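PDB 3D4O: dipicolinate synthase subunit A from Bacillus halodurans, which probably serves as the redox subunit of dipicolinate synthase, which makes the dipicolinic acid of bacterial spores, using a nicotinamide cofactor bound by a Rossmann-type domain. Local coordinates for residues L63-G68 and G73-I78; V9-D14 and I84-E89. All coordinates share one frame; numbering follows the deposited sequence.

Interaction 1. Residues L63-G68 and G73-I78; sequences LLPISG and GKVDTI. With EDO (1,2-ethanediol), chain M.
The loop 63-68 and the extended segment 73-78 meet where Pro65 faces Val75 and Asp76, and Gly68 lies 6.7 Å from Val75, CA to CA. A type I beta turn from Pro65 to Gly68, closed by the bond from Gly68 N to Pro65 O (2.9 Å), swings the chain back toward its partner; Gly68 leaves the turn with positive phi. Backbone is joined to backbone through one water, which donates to Gly68 O at 2.6 Å, accepts from Asp76 N at 2.9 Å and also bonds Ser67 OG. Direct contact rests on the proline ring. Its CD lies tightly against Val75 CG1, 3.5 Å away, and its CG reaches both that methyl and the carbonyl oxygen of Asp76. Val75 turns CG1 away from its own backbone N (chi1 -173°), which brings this methyl to the ring. Just before the turn, a 1,2-ethanediol, probably from the crystallisation liquor, donates both hydroxyls, O1 and O2, to Leu64 O. The arrangement illustrates how a loop at the carboxyl end of a central strand, here 61-63 of a parallel Rossmann-like sheet, folds back on itself beyond the strand's end.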
loop_
_atom_site.group_PDB
_atom_site.type_symbol
_atom_site.label_atom_id
_atom_site.label_comp_id
_atom_site.label_asym_id
_atom_site.label_seq_id
_atom_site.Cartn_x
_atom_site.Cartn_y
_atom_site.Cartn_z
ATOM N N LEU C 63 -24.250 -8.624 19.160
ATOM C CA LEU C 63 -22.975 -8.143 18.640
ATOM C C LEU C 63 -23.109 -7.732 17.205
ATOM O O LEU C 63 -23.329 -8.546 16.301
ATOM C CB LEU C 63 -21.858 -9.198 18.783
ATOM C CG LEU C 63 -21.123 -9.411 20.122
ATOM C CD1 LEU C 63 -22.031 -9.384 21.330
ATOM C CD2 LEU C 63 -20.319 -10.723 20.099
ATOM N N LEU C 64 -22.964 -6.429 17.026
ATOM C CA LEU C 64 -23.007 -5.828 15.711
ATOM C C LEU C 64 -21.601 -5.563 15.211
ATOM O O LEU C 64 -20.643 -5.532 15.994
ATOM C CB LEU C 64 -23.790 -4.516 15.745
ATOM C CG LEU C 64 -25.235 -4.568 16.228
ATOM C CD1 LEU C 64 -25.878 -3.222 16.112
ATOM C CD2 LEU C 64 -25.999 -5.611 15.410
ATOM N N PRO C 65 -21.455 -5.369 13.896
ATOM C CA PRO C 65 -20.143 -5.044 13.393
ATOM C C PRO C 65 -19.634 -3.744 13.968
ATOM O O PRO C 65 -20.368 -3.015 14.627
ATOM C CB PRO C 65 -20.377 -4.851 11.880
ATOM C CG PRO C 65 -21.654 -5.499 11.595
ATOM C CD PRO C 65 -22.459 -5.415 12.826
ATOM N N ILE C 66 -18.376 -3.441 13.683
ATOM C CA ILE C 66 -17.789 -2.193 14.169
ATOM C C ILE C 66 -18.593 -1.017 13.643
ATOM O O ILE C 66 -18.802 -0.029 14.334
ATOM C CB ILE C 66 -16.294 -2.079 13.792
ATOM C CG1 ILE C 66 -15.462 -2.974 14.717
ATOM C CG2 ILE C 66 -15.811 -0.668 13.877
ATOM C CD1 ILE C 66 -15.582 -2.655 16.194
ATOM N N SER C 67 -19.090 -1.162 12.423
ATOM C CA SER C 67 -19.867 -0.085 11.753
ATOM C C SER C 67 -21.281 0.071 12.301
ATOM O O SER C 67 -21.965 1.032 11.993
ATOM C CB SER C 67 -19.960 -0.364 10.253
ATOM O OG SER C 67 -20.489 -1.671 10.000
ATOM N N GLY C 68 -21.709 -0.864 13.136
ATOM C CA GLY C 68 -23.076 -0.846 13.674
ATOM C C GLY C 68 -24.089 -1.204 12.595
ATOM O O GLY C 68 -24.009 -2.267 11.972
ATOM N N GLY C 73 -31.158 0.782 9.707
ATOM C CA GLY C 73 -31.015 -0.369 10.592
ATOM C C GLY C 73 -30.408 -1.555 9.911
ATOM O O GLY C 73 -30.406 -2.653 10.461
ATOM N N LYS C 74 -29.883 -1.313 8.716
ATOM C CA LYS C 74 -29.262 -2.369 7.898
ATOM C C LYS C 74 -27.846 -2.710 8.373
ATOM O O LYS C 74 -27.030 -1.824 8.608
ATOM C CB LYS C 74 -29.329 -2.015 6.405
ATOM C CG LYS C 74 -29.031 -3.206 5.490
ATOM C CD LYS C 74 -27.658 -3.149 4.848
ATOM C CE LYS C 74 -27.787 -2.802 3.360
ATOM N NZ LYS C 74 -28.489 -3.893 2.624
ATOM N N VAL C 75 -27.590 -4.013 8.527
ATOM C CA VAL C 75 -26.299 -4.528 9.034
ATOM C C VAL C 75 -25.460 -5.108 7.914
ATOM O O VAL C 75 -25.883 -6.003 7.204
ATOM C CB VAL C 75 -26.513 -5.624 10.132
ATOM C CG1 VAL C 75 -25.181 -6.036 10.778
ATOM C CG2 VAL C 75 -27.527 -5.154 11.190
ATOM N N ASP C 76 -24.262 -4.588 7.754
ATOM C CA ASP C 76 -23.358 -5.093 6.707
ATOM C C ASP C 76 -22.745 -6.424 7.065
ATOM O O ASP C 76 -22.476 -6.735 8.231
ATOM C CB ASP C 76 -22.243 -4.093 6.360
ATOM C CG ASP C 76 -22.769 -2.877 5.586
ATOM O OD1 ASP C 76 -23.910 -2.933 5.046
ATOM O OD2 ASP C 76 -22.030 -1.862 5.515
ATOM N N THR C 77 -22.556 -7.191 6.007
ATOM C CA THR C 77 -21.899 -8.494 6.046
ATOM C C THR C 77 -21.288 -8.855 4.705
ATOM O O THR C 77 -21.924 -8.704 3.656
ATOM C CB THR C 77 -22.860 -9.632 6.423
ATOM O OG1 THR C 77 -22.139 -10.861 6.377
ATOM C CG2 THR C 77 -24.044 -9.705 5.456
ATOM N N ILE C 78 -20.056 -9.343 4.766
ATOM C CA ILE C 78 -19.341 -9.770 3.573
ATOM C C ILE C 78 -19.528 -11.286 3.376
ATOM O O ILE C 78 -18.932 -11.854 2.480
ATOM C CB ILE C 78 -17.796 -9.466 3.619
ATOM C CG1 ILE C 78 -17.067 -10.349 4.647
ATOM C CG2 ILE C 78 -17.509 -7.957 3.831
ATOM C CD1 ILE C 78 -15.534 -10.161 4.666
HETATM C C1 EDO M . -17.467 -5.737 17.685
HETATM O O1 EDO M . -18.032 -5.306 16.438
HETATM C C2 EDO M . -18.525 -5.805 18.797
HETATM O O2 EDO M . -19.659 -6.539 18.319
HETATM O O HOH W 1 -23.206 -2.522 9.487
#

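Interaction 2. Residues V9-D14 and I84-E89; sequences VIIGGD and IVLTEE
Ile11, the last residue of strand 7-11, meets Ile84 and Leu86 through methyl groups alone, a compact example of how a sheet face is covered by an extended segment. The tighter of the two apolar contacts is branch to branch: CG2 of Ile11 comes to 3.7 Å from CG2 of Ile84. In both residues chi1 (-52° for Ile11, -58° for Ile84) sets CG1 beside the backbone N and leaves CG2 anti to it, and the two side chains lie obliquely to one another. The second contact is looser and made at the other branch, where Ile11 CD1 approaches Leu86 CD1 at 4.3 Å. An extended CG1 arm, with chi2 at 180°, carries that terminal methyl away from the backbone toward the leucine. Ile84 and Leu86 point to the strand from alternate positions of an extended chain, while Val85 between them points away, and Ile11 meets both with its two branches.

The polar groups work at the far ends of the segments. Asp14 and Thr87 each occupy the N-cap position of a helix: Asp14 caps helix 15-26 with its side chain and also forms a salt bridge with Arg16, whereas Thr87 OG1 bonds the backbone N of Met90 in helix 88-92. Ahead of Asp14, Gly12 and Gly13 both have positive phi, a backbone shape that favours glycine, on the way from strand to helix.

All three touching residues are buried. Strand 7-11 lies between strands 30-34 and 61-63 in the parallel sheet; Ile84 also rests on Val34, Ile11 reaches Ile62, and Ile10 packs against Ile21 and Leu24 of helix 15-26. Segment 84-89 thus crosses the sheet face to which Ile11 points, then enters helix 88-92.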
loop_
_atom_site.group_PDB
_atom_site.type_symbol
_atom_site.label_atom_id
_atom_site.label_comp_id
_atom_site.label_asym_id
_atom_site.label_seq_id
_atom_site.Cartn_x
_atom_site.Cartn_y
_atom_site.Cartn_z
ATOM N N VAL C 9 -26.106 -13.199 20.052
ATOM C CA VAL C 9 -26.397 -13.158 18.634
ATOM C C VAL C 9 -25.356 -12.242 18.016
ATOM O O VAL C 9 -25.118 -11.124 18.477
ATOM C CB VAL C 9 -27.841 -12.705 18.296
ATOM C CG1 VAL C 9 -28.120 -11.305 18.781
ATOM C CG2 VAL C 9 -28.086 -12.791 16.787
ATOM N N ILE C 10 -24.708 -12.803 17.010
ATOM C CA ILE C 10 -23.695 -12.153 16.219
ATOM C C ILE C 10 -24.302 -11.936 14.858
ATOM O O ILE C 10 -24.617 -12.873 14.142
ATOM C CB ILE C 10 -22.412 -13.015 16.113
ATOM C CG1 ILE C 10 -21.805 -13.272 17.501
ATOM C CG2 ILE C 10 -21.362 -12.344 15.237
ATOM C CD1 ILE C 10 -20.382 -13.886 17.472
ATOM N N ILE C 11 -24.437 -10.666 14.515
ATOM C CA ILE C 11 -25.114 -10.233 13.296
ATOM C C ILE C 11 -24.163 -9.472 12.419
ATOM O O ILE C 11 -23.706 -8.387 12.767
ATOM C CB ILE C 11 -26.311 -9.335 13.642
ATOM C CG1 ILE C 11 -27.205 -10.041 14.677
ATOM C CG2 ILE C 11 -27.144 -9.008 12.392
ATOM C CD1 ILE C 11 -28.418 -9.232 15.098
ATOM N N GLY C 12 -23.866 -10.073 11.284
ATOM C CA GLY C 12 -22.944 -9.509 10.306
ATOM C C GLY C 12 -21.528 -9.230 10.755
ATOM O O GLY C 12 -21.068 -9.584 11.850
ATOM N N GLY C 13 -20.854 -8.562 9.842
ATOM C CA GLY C 13 -19.488 -8.095 10.038
ATOM C C GLY C 13 -18.568 -8.432 8.905
ATOM O O GLY C 13 -18.973 -8.622 7.754
ATOM N N ASP C 14 -17.295 -8.505 9.261
ATOM C CA ASP C 14 -16.273 -8.862 8.308
ATOM C C ASP C 14 -15.360 -9.928 8.864
ATOM O O ASP C 14 -15.771 -10.712 9.727
ATOM C CB ASP C 14 -15.529 -7.638 7.767
ATOM C CG ASP C 14 -14.733 -6.889 8.816
ATOM O OD1 ASP C 14 -14.284 -7.489 9.799
ATOM O OD2 ASP C 14 -14.487 -5.695 8.610
ATOM N N ILE C 84 -30.073 -7.532 5.883
ATOM C CA ILE C 84 -30.317 -7.742 7.320
ATOM C C ILE C 84 -30.644 -6.430 8.014
ATOM O O ILE C 84 -29.826 -5.534 8.094
ATOM C CB ILE C 84 -29.083 -8.417 7.975
ATOM C CG1 ILE C 84 -28.786 -9.743 7.284
ATOM C CG2 ILE C 84 -29.291 -8.666 9.456
ATOM C CD1 ILE C 84 -27.454 -10.321 7.671
ATOM N N VAL C 85 -31.877 -6.313 8.477
ATOM C CA VAL C 85 -32.307 -5.100 9.167
ATOM C C VAL C 85 -32.671 -5.398 10.598
ATOM O O VAL C 85 -33.480 -6.277 10.887
ATOM C CB VAL C 85 -33.490 -4.381 8.460
ATOM C CG1 VAL C 85 -33.885 -3.149 9.246
ATOM C CG2 VAL C 85 -33.113 -3.987 7.036
ATOM N N LEU C 86 -32.027 -4.657 11.489
ATOM C CA LEU C 86 -32.255 -4.776 12.923
ATOM C C LEU C 86 -33.297 -3.757 13.344
ATOM O O LEU C 86 -33.065 -2.556 13.299
ATOM C CB LEU C 86 -30.957 -4.555 13.705
ATOM C CG LEU C 86 -31.068 -4.787 15.213
ATOM C CD1 LEU C 86 -31.512 -6.212 15.529
ATOM C CD2 LEU C 86 -29.761 -4.495 15.882
ATOM N N THR C 87 -34.446 -4.259 13.763
ATOM C CA THR C 87 -35.556 -3.400 14.154
ATOM C C THR C 87 -35.691 -3.210 15.652
ATOM O O THR C 87 -35.003 -3.830 16.456
ATOM C CB THR C 87 -36.890 -3.972 13.674
ATOM O OG1 THR C 87 -37.069 -5.265 14.241
ATOM C CG2 THR C 87 -36.937 -4.080 12.169
ATOM N N GLU C 88 -36.636 -2.344 15.996
ATOM C CA GLU C 88 -36.928 -2.001 17.392
ATOM C C GLU C 88 -37.706 -3.132 17.994
ATOM O O GLU C 88 -37.601 -3.438 19.187
ATOM C CB GLU C 88 -37.759 -0.717 17.477
ATOM C CG GLU C 88 -37.030 0.503 16.945
ATOM C CD GLU C 88 -37.854 1.781 17.034
ATOM O OE1 GLU C 88 -38.990 1.748 17.575
ATOM O OE2 GLU C 88 -37.339 2.825 16.557
ATOM N N GLU C 89 -38.475 -3.760 17.119
ATOM C CA GLU C 89 -39.362 -4.840 17.505
ATOM C C GLU C 89 -38.539 -5.998 17.994
ATOM O O GLU C 89 -38.876 -6.646 18.967
ATOM C CB GLU C 89 -40.268 -5.277 16.340
#

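From the N terminus, strand 7-11 supplies the first half of interaction 2, whose partner arrives only at 84-89, closing a long loop that takes in helix 15-26 and strands 30-34, 46-49 and 61-63. Interaction 1 is nested inside it, a short loop closed between 63-68 and 73-78 on the way to helix 88-92. Their centres are about 6 Å apart, and the segments touch directly: Leu63 N probably bonds Val9 O as neighbouring strands do, and Val75 N probably bonds Ile84 O. Pro65 and Val75 both pack on Ile11 O. Together the contacts join two adjacent central strands to the connection that follows strand 61-63.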